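Local coordinates for protein arylalkylamine N-Acetyltransferase like 5b (Aedes aegypti, PDB 4FD4) that probably transfers acyl groups from coenzyme A thioesters to arylalkylamines such as serotonin and dopamine, as a GNAT-fold member of the arylalkylamine N-acetyltransferase subfamily, at residues I81-A93 against L105-C118. Numbering follows the deposited sequence.
Sequences IQPGDPDAMVEEA and LKLLALLERTADVC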
ATOM      1  N   ILE A  81       8.511   7.894   2.739  1.00 22.61           N
ATOM      2  CA  ILE A  81       8.069   8.964   1.848  1.00 25.26           C
ATOM      3  C   ILE A  81       8.643  10.264   2.388  1.00 26.27           C
ATOM      4  O   ILE A  81       8.938  10.373   3.583  1.00 23.77           O
ATOM      5  CB  ILE A  81       6.532   9.068   1.752  1.00 25.22           C
ATOM      6  CG1 ILE A  81       5.932   9.228   3.148  1.00 21.72           C
ATOM      7  CG2 ILE A  81       5.959   7.837   1.043  1.00 25.25           C
ATOM      8  CD1 ILE A  81       4.423   9.437   3.139  1.00 24.05           C
ATOM      9  N   GLN A  82       8.808  11.241   1.511  1.00 28.25           N
ATOM     10  CA  GLN A  82       9.365  12.512   1.934  1.00 30.89           C
ATOM     11  C   GLN A  82       9.013  13.616   0.950  1.00 31.17           C
ATOM     12  O   GLN A  82       8.629  13.339  -0.188  1.00 28.01           O
ATOM     13  CB  GLN A  82      10.874  12.396   2.092  1.00 30.93           C
ATOM     14  CG  GLN A  82      11.630  12.265   0.790  1.00 36.88           C
ATOM     15  CD  GLN A  82      13.126  12.166   1.006  1.00 47.72           C
ATOM     16  OE1 GLN A  82      13.594  11.392   1.847  1.00 48.42           O
ATOM     17  NE2 GLN A  82      13.888  12.952   0.248  1.00 53.01           N
ATOM     18  N   PRO A  83       9.111  14.880   1.397  1.00 32.39           N
ATOM     19  CA  PRO A  83       8.801  15.979   0.476  1.00 33.68           C
ATOM     20  C   PRO A  83       9.561  15.783  -0.827  1.00 28.06           C
ATOM     21  O   PRO A  83      10.726  15.369  -0.796  1.00 28.76           O
ATOM     22  CB  PRO A  83       9.303  17.223   1.231  1.00 34.49           C
ATOM     23  CG  PRO A  83       9.148  16.862   2.673  1.00 31.78           C
ATOM     24  CD  PRO A  83       9.487  15.369   2.737  1.00 26.94           C
ATOM     25  N   GLY A  84       8.901  16.046  -1.952  1.00 30.46           N
ATOM     26  CA  GLY A  84       9.510  15.859  -3.257  1.00 31.97           C
ATOM     27  C   GLY A  84       9.004  14.618  -3.974  1.00 35.47           C
ATOM     28  O   GLY A  84       9.034  14.546  -5.208  1.00 31.42           O
ATOM     29  N   ASP A  85       8.521  13.646  -3.202  1.00 32.10           N
ATOM     30  CA  ASP A  85       8.158  12.350  -3.766  1.00 32.57           C
ATOM     31  C   ASP A  85       7.034  12.434  -4.794  1.00 28.78           C
ATOM     32  O   ASP A  85       7.149  11.856  -5.860  1.00 29.55           O
ATOM     33  CB  ASP A  85       7.851  11.321  -2.671  1.00 33.14           C
ATOM     34  CG  ASP A  85       9.112  10.776  -2.013  1.00 32.37           C
ATOM     35  OD1 ASP A  85       8.986   9.977  -1.063  1.00 35.50           O
ATOM     36  OD2 ASP A  85      10.230  11.142  -2.440  1.00 32.12           O
ATOM     37  N   PRO A  86       5.953  13.162  -4.490  1.00 28.52           N
ATOM     38  CA  PRO A  86       4.904  13.300  -5.514  1.00 26.94           C
ATOM     39  C   PRO A  86       5.404  13.769  -6.891  1.00 29.55           C
ATOM     40  O   PRO A  86       5.017  13.181  -7.914  1.00 29.72           O
ATOM     41  CB  PRO A  86       3.956  14.328  -4.891  1.00 28.32           C
ATOM     42  CG  PRO A  86       4.100  14.085  -3.417  1.00 29.88           C
ATOM     43  CD  PRO A  86       5.552  13.759  -3.203  1.00 29.59           C
ATOM     44  N   ASP A  87       6.242  14.801  -6.935  1.00 27.42           N
ATOM     45  CA  ASP A  87       6.757  15.280  -8.225  1.00 26.77           C
ATOM     46  C   ASP A  87       7.594  14.217  -8.942  1.00 27.82           C
ATOM     47  O   ASP A  87       7.455  13.999 -10.151  1.00 29.10           O
ATOM     48  CB  ASP A  87       7.559  16.576  -8.044  1.00 32.39           C
ATOM     49  CG  ASP A  87       6.680  17.760  -7.654  1.00 36.82           C
ATOM     50  OD1 ASP A  87       5.511  17.807  -8.094  1.00 34.83           O
ATOM     51  OD2 ASP A  87       7.153  18.638  -6.903  1.00 44.44           O
ATOM     52  N   ALA A  88       8.463  13.549  -8.194  1.00 27.85           N
ATOM     53  CA  ALA A  88       9.225  12.436  -8.744  1.00 32.18           C
ATOM     54  C   ALA A  88       8.317  11.322  -9.285  1.00 32.52           C
ATOM     55  O   ALA A  88       8.603  10.730 -10.329  1.00 30.64           O
ATOM     56  CB  ALA A  88      10.186  11.888  -7.706  1.00 30.75           C
ATOM     57  N   MET A  89       7.222  11.044  -8.582  1.00 28.90           N
ATOM     58  CA  MET A  89       6.271  10.028  -9.038  1.00 29.02           C
ATOM     59  C   MET A  89       5.619  10.449 -10.342  1.00 31.91           C
ATOM     60  O   MET A  89       5.424   9.631 -11.233  1.00 29.14           O
ATOM     61  CB  MET A  89       5.204   9.753  -7.975  1.00 29.22           C
ATOM     62  CG  MET A  89       5.757   9.037  -6.749  1.00 27.40           C
ATOM     63  SD  MET A  89       4.762   9.281  -5.271  1.00 33.99           S
ATOM     64  CE  MET A  89       3.370   8.216  -5.646  1.00 27.45           C
ATOM     65  N   VAL A  90       5.276  11.729 -10.461  1.00 31.80           N
ATOM     66  CA  VAL A  90       4.683  12.232 -11.708  1.00 30.59           C
ATOM     67  C   VAL A  90       5.679  12.081 -12.873  1.00 33.01           C
ATOM     68  O   VAL A  90       5.325  11.651 -14.003  1.00 33.82           O
ATOM     69  CB  VAL A  90       4.209  13.704 -11.531  1.00 28.71           C
ATOM     70  CG1 VAL A  90       3.700  14.279 -12.836  1.00 31.51           C
ATOM     71  CG2 VAL A  90       3.114  13.774 -10.465  1.00 27.15           C
ATOM     72  N   GLU A  91       6.938  12.399 -12.589  1.00 33.70           N
ATOM     73  CA  GLU A  91       7.977  12.247 -13.605  1.00 37.42           C
ATOM     74  C   GLU A  91       8.105  10.784 -14.029  1.00 38.31           C
ATOM     75  O   GLU A  91       8.112  10.471 -15.221  1.00 37.20           O
ATOM     76  CB  GLU A  91       9.323  12.768 -13.113  1.00 35.08           C
ATOM     77  CG  GLU A  91      10.438  12.534 -14.118  1.00 39.03           C
ATOM     78  CD  GLU A  91      11.692  13.338 -13.815  1.00 46.12           C
ATOM     79  OE1 GLU A  91      11.767  13.946 -12.724  1.00 44.49           O
ATOM     80  OE2 GLU A  91      12.600  13.357 -14.676  1.00 50.62           O
ATOM     81  N   GLU A  92       8.190   9.891 -13.046  1.00 39.67           N
ATOM     82  CA  GLU A  92       8.264   8.462 -13.330  1.00 40.77           C
ATOM     83  C   GLU A  92       7.065   8.033 -14.167  1.00 40.13           C
ATOM     84  O   GLU A  92       7.187   7.195 -15.062  1.00 42.67           O
ATOM     85  CB  GLU A  92       8.351   7.639 -12.032  1.00 37.74           C
ATOM     86  CG  GLU A  92       8.601   6.150 -12.267  1.00 47.97           C
ATOM     87  CD  GLU A  92       8.541   5.308 -10.997  1.00 51.54           C
ATOM     88  OE1 GLU A  92       8.252   4.094 -11.106  1.00 54.11           O
ATOM     89  OE2 GLU A  92       8.793   5.849  -9.896  1.00 53.86           O
ATOM     90  N   ALA A  93       5.907   8.627 -13.885  1.00 36.57           N
ATOM     91  CA  ALA A  93       4.676   8.270 -14.578  1.00 36.93           C
ATOM     92  C   ALA A  93       4.794   8.600 -16.053  1.00 43.35           C
ATOM     93  O   ALA A  93       4.251   7.889 -16.906  1.00 36.78           O
ATOM     94  CB  ALA A  93       3.482   8.993 -13.966  1.00 36.70           C
ATOM     95  N   LEU A 105       0.206   5.698 -10.654  1.00 24.12           N
ATOM     96  CA  LEU A 105       1.269   6.495 -10.045  1.00 27.05           C
ATOM     97  C   LEU A 105       0.829   7.936  -9.815  1.00 25.17           C
ATOM     98  O   LEU A 105       1.094   8.503  -8.750  1.00 22.73           O
ATOM     99  CB  LEU A 105       2.510   6.481 -10.933  1.00 27.80           C
ATOM    100  CG  LEU A 105       3.640   5.549 -10.527  1.00 31.44           C
ATOM    101  CD1 LEU A 105       4.702   5.501 -11.632  1.00 36.72           C
ATOM    102  CD2 LEU A 105       4.245   6.021  -9.209  1.00 29.32           C
ATOM    103  N   LYS A 106       0.168   8.532 -10.805  1.00 22.44           N
ATOM    104  CA  LYS A 106      -0.381   9.881 -10.615  1.00 28.04           C
ATOM    105  C   LYS A 106      -1.417   9.946  -9.517  1.00 26.41           C
ATOM    106  O   LYS A 106      -1.425  10.891  -8.717  1.00 26.20           O
ATOM    107  CB  LYS A 106      -0.977  10.430 -11.912  1.00 26.63           C
ATOM    108  CG  LYS A 106       0.039  10.711 -13.001  1.00 32.04           C
ATOM    109  CD  LYS A 106      -0.710  10.997 -14.289  1.00 36.83           C
ATOM    110  CE  LYS A 106       0.232  11.183 -15.457  1.00 47.31           C
ATOM    111  NZ  LYS A 106      -0.530  11.583 -16.669  1.00 46.22           N
ATOM    112  N   LEU A 107      -2.305   8.957  -9.477  1.00 22.92           N
ATOM    113  CA  LEU A 107      -3.264   8.879  -8.369  1.00 21.15           C
ATOM    114  C   LEU A 107      -2.601   8.793  -6.979  1.00 22.38           C
ATOM    115  O   LEU A 107      -2.984   9.506  -6.040  1.00 23.93           O
ATOM    116  CB  LEU A 107      -4.226   7.711  -8.567  1.00 24.55           C
ATOM    117  CG  LEU A 107      -5.122   7.350  -7.382  1.00 25.83           C
ATOM    118  CD1 LEU A 107      -6.059   8.505  -7.003  1.00 27.78           C
ATOM    119  CD2 LEU A 107      -5.924   6.102  -7.719  1.00 35.29           C
ATOM    120  N   LEU A 108      -1.616   7.913  -6.852  1.00 20.50           N
ATOM    121  CA  LEU A 108      -0.868   7.737  -5.604  1.00 24.58           C
ATOM    122  C   LEU A 108      -0.165   9.023  -5.195  1.00 26.22           C
ATOM    123  O   LEU A 108      -0.164   9.408  -4.017  1.00 23.64           O
ATOM    124  CB  LEU A 108       0.177   6.629  -5.759  1.00 23.31           C
ATOM    125  CG  LEU A 108      -0.366   5.221  -5.995  1.00 23.95           C
ATOM    126  CD1 LEU A 108       0.782   4.216  -6.178  1.00 26.00           C
ATOM    127  CD2 LEU A 108      -1.264   4.812  -4.846  1.00 25.80           C
ATOM    128  N   ALA A 109       0.459   9.661  -6.181  1.00 24.92           N
ATOM    129  CA  ALA A 109       1.104  10.949  -5.982  1.00 27.02           C
ATOM    130  C   ALA A 109       0.100  11.968  -5.443  1.00 22.92           C
ATOM    131  O   ALA A 109       0.406  12.714  -4.516  1.00 24.26           O
ATOM    132  CB  ALA A 109       1.729  11.442  -7.290  1.00 23.66           C
ATOM    133  N   LEU A 110      -1.097  12.001  -6.015  1.00 23.41           N
ATOM    134  CA  LEU A 110      -2.131  12.938  -5.548  1.00 22.70           C
ATOM    135  C   LEU A 110      -2.495  12.644  -4.098  1.00 28.96           C
ATOM    136  O   LEU A 110      -2.627  13.560  -3.271  1.00 24.91           O
ATOM    137  CB  LEU A 110      -3.387  12.836  -6.416  1.00 24.10           C
ATOM    138  CG  LEU A 110      -4.671  13.490  -5.888  1.00 26.34           C
ATOM    139  CD1 LEU A 110      -4.502  14.995  -5.718  1.00 32.68           C
ATOM    140  CD2 LEU A 110      -5.825  13.195  -6.836  1.00 29.82           C
ATOM    141  N   LEU A 111      -2.662  11.359  -3.793  1.00 23.32           N
ATOM    142  CA  LEU A 111      -3.000  10.956  -2.434  1.00 29.46           C
ATOM    143  C   LEU A 111      -1.930  11.464  -1.474  1.00 25.16           C
ATOM    144  O   LEU A 111      -2.242  12.050  -0.422  1.00 25.84           O
ATOM    145  CB  LEU A 111      -3.147   9.437  -2.336  1.00 23.33           C
ATOM    146  CG  LEU A 111      -4.384   8.864  -3.037  1.00 26.71           C
ATOM    147  CD1 LEU A 111      -4.186   7.385  -3.321  1.00 29.06           C
ATOM    148  CD2 LEU A 111      -5.637   9.099  -2.206  1.00 31.19           C
ATOM    149  N   GLU A 112      -0.670  11.269  -1.856  1.00 23.52           N
ATOM    150  CA  GLU A 112       0.441  11.616  -0.979  1.00 25.81           C
ATOM    151  C   GLU A 112       0.542  13.128  -0.807  1.00 28.88           C
ATOM    152  O   GLU A 112       0.767  13.637   0.292  1.00 26.79           O
ATOM    153  CB  GLU A 112       1.758  11.042  -1.508  1.00 24.53           C
ATOM    154  CG  GLU A 112       2.893  11.182  -0.528  1.00 27.05           C
ATOM    155  CD  GLU A 112       4.195  10.565  -1.010  1.00 30.27           C
ATOM    156  OE1 GLU A 112       4.175   9.538  -1.736  1.00 29.71           O
ATOM    157  OE2 GLU A 112       5.249  11.110  -0.631  1.00 34.57           O
ATOM    158  N   ARG A 113       0.356  13.841  -1.907  1.00 25.51           N
ATOM    159  CA  ARG A 113       0.471  15.294  -1.931  1.00 30.01           C
ATOM    160  C   ARG A 113      -0.625  15.918  -1.086  1.00 27.32           C
ATOM    161  O   ARG A 113      -0.388  16.873  -0.356  1.00 27.13           O
ATOM    162  CB  ARG A 113       0.367  15.805  -3.368  1.00 24.54           C
ATOM    163  CG  ARG A 113       1.016  17.170  -3.576  1.00 30.16           C
ATOM    164  CD  ARG A 113       0.625  17.757  -4.921  1.00 31.65           C
ATOM    165  NE  ARG A 113       1.100  16.975  -6.065  1.00 33.22           N
ATOM    166  CZ  ARG A 113       2.327  17.060  -6.580  1.00 34.71           C
ATOM    167  NH1 ARG A 113       2.659  16.320  -7.631  1.00 32.68           N
ATOM    168  NH2 ARG A 113       3.229  17.870  -6.038  1.00 30.86           N
ATOM    169  N   THR A 114      -1.824  15.353  -1.166  1.00 28.26           N
ATOM    170  CA  THR A 114      -2.962  15.884  -0.426  1.00 29.22           C
ATOM    171  C   THR A 114      -2.808  15.616   1.060  1.00 32.66           C
ATOM    172  O   THR A 114      -3.120  16.473   1.898  1.00 28.44           O
ATOM    173  CB  THR A 114      -4.296  15.269  -0.906  1.00 32.08           C
ATOM    174  OG1 THR A 114      -4.524  15.621  -2.280  1.00 27.12           O
ATOM    175  CG2 THR A 114      -5.444  15.791  -0.067  1.00 35.51           C
ATOM    176  N   ALA A 115      -2.346  14.412   1.390  1.00 28.66           N
ATOM    177  CA  ALA A 115      -2.168  14.053   2.790  1.00 30.94           C
ATOM    178  C   ALA A 115      -1.101  14.937   3.410  1.00 28.58           C
ATOM    179  O   ALA A 115      -1.260  15.416   4.529  1.00 33.65           O
ATOM    180  CB  ALA A 115      -1.799  12.587   2.930  1.00 29.02           C
ATOM    181  N   ASP A 116      -0.005  15.133   2.683  1.00 29.26           N
ATOM    182  CA  ASP A 116       1.091  15.983   3.148  1.00 33.05           C
ATOM    183  C   ASP A 116       1.519  15.633   4.574  1.00 36.55           C
ATOM    184  O   ASP A 116       1.669  16.520   5.408  1.00 31.89           O
ATOM    185  CB  ASP A 116       0.670  17.453   3.094  1.00 35.35           C
ATOM    186  CG  ASP A 116       1.831  18.404   3.345  1.00 41.35           C
ATOM    187  OD1 ASP A 116       1.579  19.555   3.768  1.00 45.93           O
ATOM    188  OD2 ASP A 116       2.998  17.991   3.137  1.00 41.19           O
ATOM    189  N   VAL A 117       1.719  14.347   4.855  1.00 31.88           N
ATOM    190  CA  VAL A 117       2.066  13.914   6.212  1.00 31.13           C
ATOM    191  C   VAL A 117       3.264  14.667   6.802  1.00 33.44           C
ATOM    192  O   VAL A 117       3.198  15.190   7.931  1.00 33.02           O
ATOM    193  CB  VAL A 117       2.322  12.397   6.276  1.00 34.74           C
ATOM    194  CG1 VAL A 117       2.869  12.007   7.650  1.00 27.10           C
ATOM    195  CG2 VAL A 117       1.052  11.638   5.965  1.00 27.78           C
ATOM    196  N   CYS A 118       4.338  14.751   6.028  1.00 29.77           N
ATOM    197  CA  CYS A 118       5.566  15.375   6.514  1.00 33.81           C
ATOM    198  C   CYS A 118       5.355  16.849   6.895  1.00 35.54           C
ATOM    199  O   CYS A 118       5.883  17.326   7.909  1.00 32.06           O
ATOM    200  CB  CYS A 118       6.676  15.238   5.481  1.00 31.11           C
ATOM    201  SG  CYS A 118       7.194  13.511   5.176  1.00 34.75           S
TER
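Arg113 ties the two helices together through Asp87: NH1 and NH2 both point end-on at the single oxygen OD1, with NH2 at 3.1 Å from Asp87 OD1. The oxygen lies close to the guanidinium plane, but both nitrogens meet it from the same face of the carboxylate, whose plane is turned 41° from the guanidinium. A bend at chi3 swings the arginine head back across the first turn of helix 85-93, where Pro86 CB sits over the centre of one guanidinium face and Val90 CG2 lies at its edge. This is an antiparallel helical hairpin in the GNAT fold, following the sheet strand that ends at Ile81; the short axes run 171° apart at 8.6 Å. Leu107 and Leu111, on another side of helix 105-115, pack on strand 182-188.

Glu112 reaches the start of the partner helix on an extended chain, CG anti to its backbone N (chi1 -171°). Its OE2 packs against CB of both Ile81 and Asp85, 3.3 Å from Asp85 CB, and near Pro86 CD. Asp85 OD1 is 3.9 Å from Glu112 OE2, with the two carboxylates almost perpendicular; this closeness may raise the proton affinity of one of them. Asp85 OD1 also takes the backbone N of Gln82 at 2.9 Å, bracing the type II turn that leads into the helix.

Farther along, Met89 is a knob in the hole formed by Leu105, Leu108, Ala109 and Glu112. The helices come closest where Pro86 faces Ala109, their CA atoms 4.5 Å apart. Ala93 rests on Leu105 and Lys106 at one end, while Cys118 meets Pro83 at the other. Inside the hole, Met89 CE lies 3.6 Å from Leu108 CB.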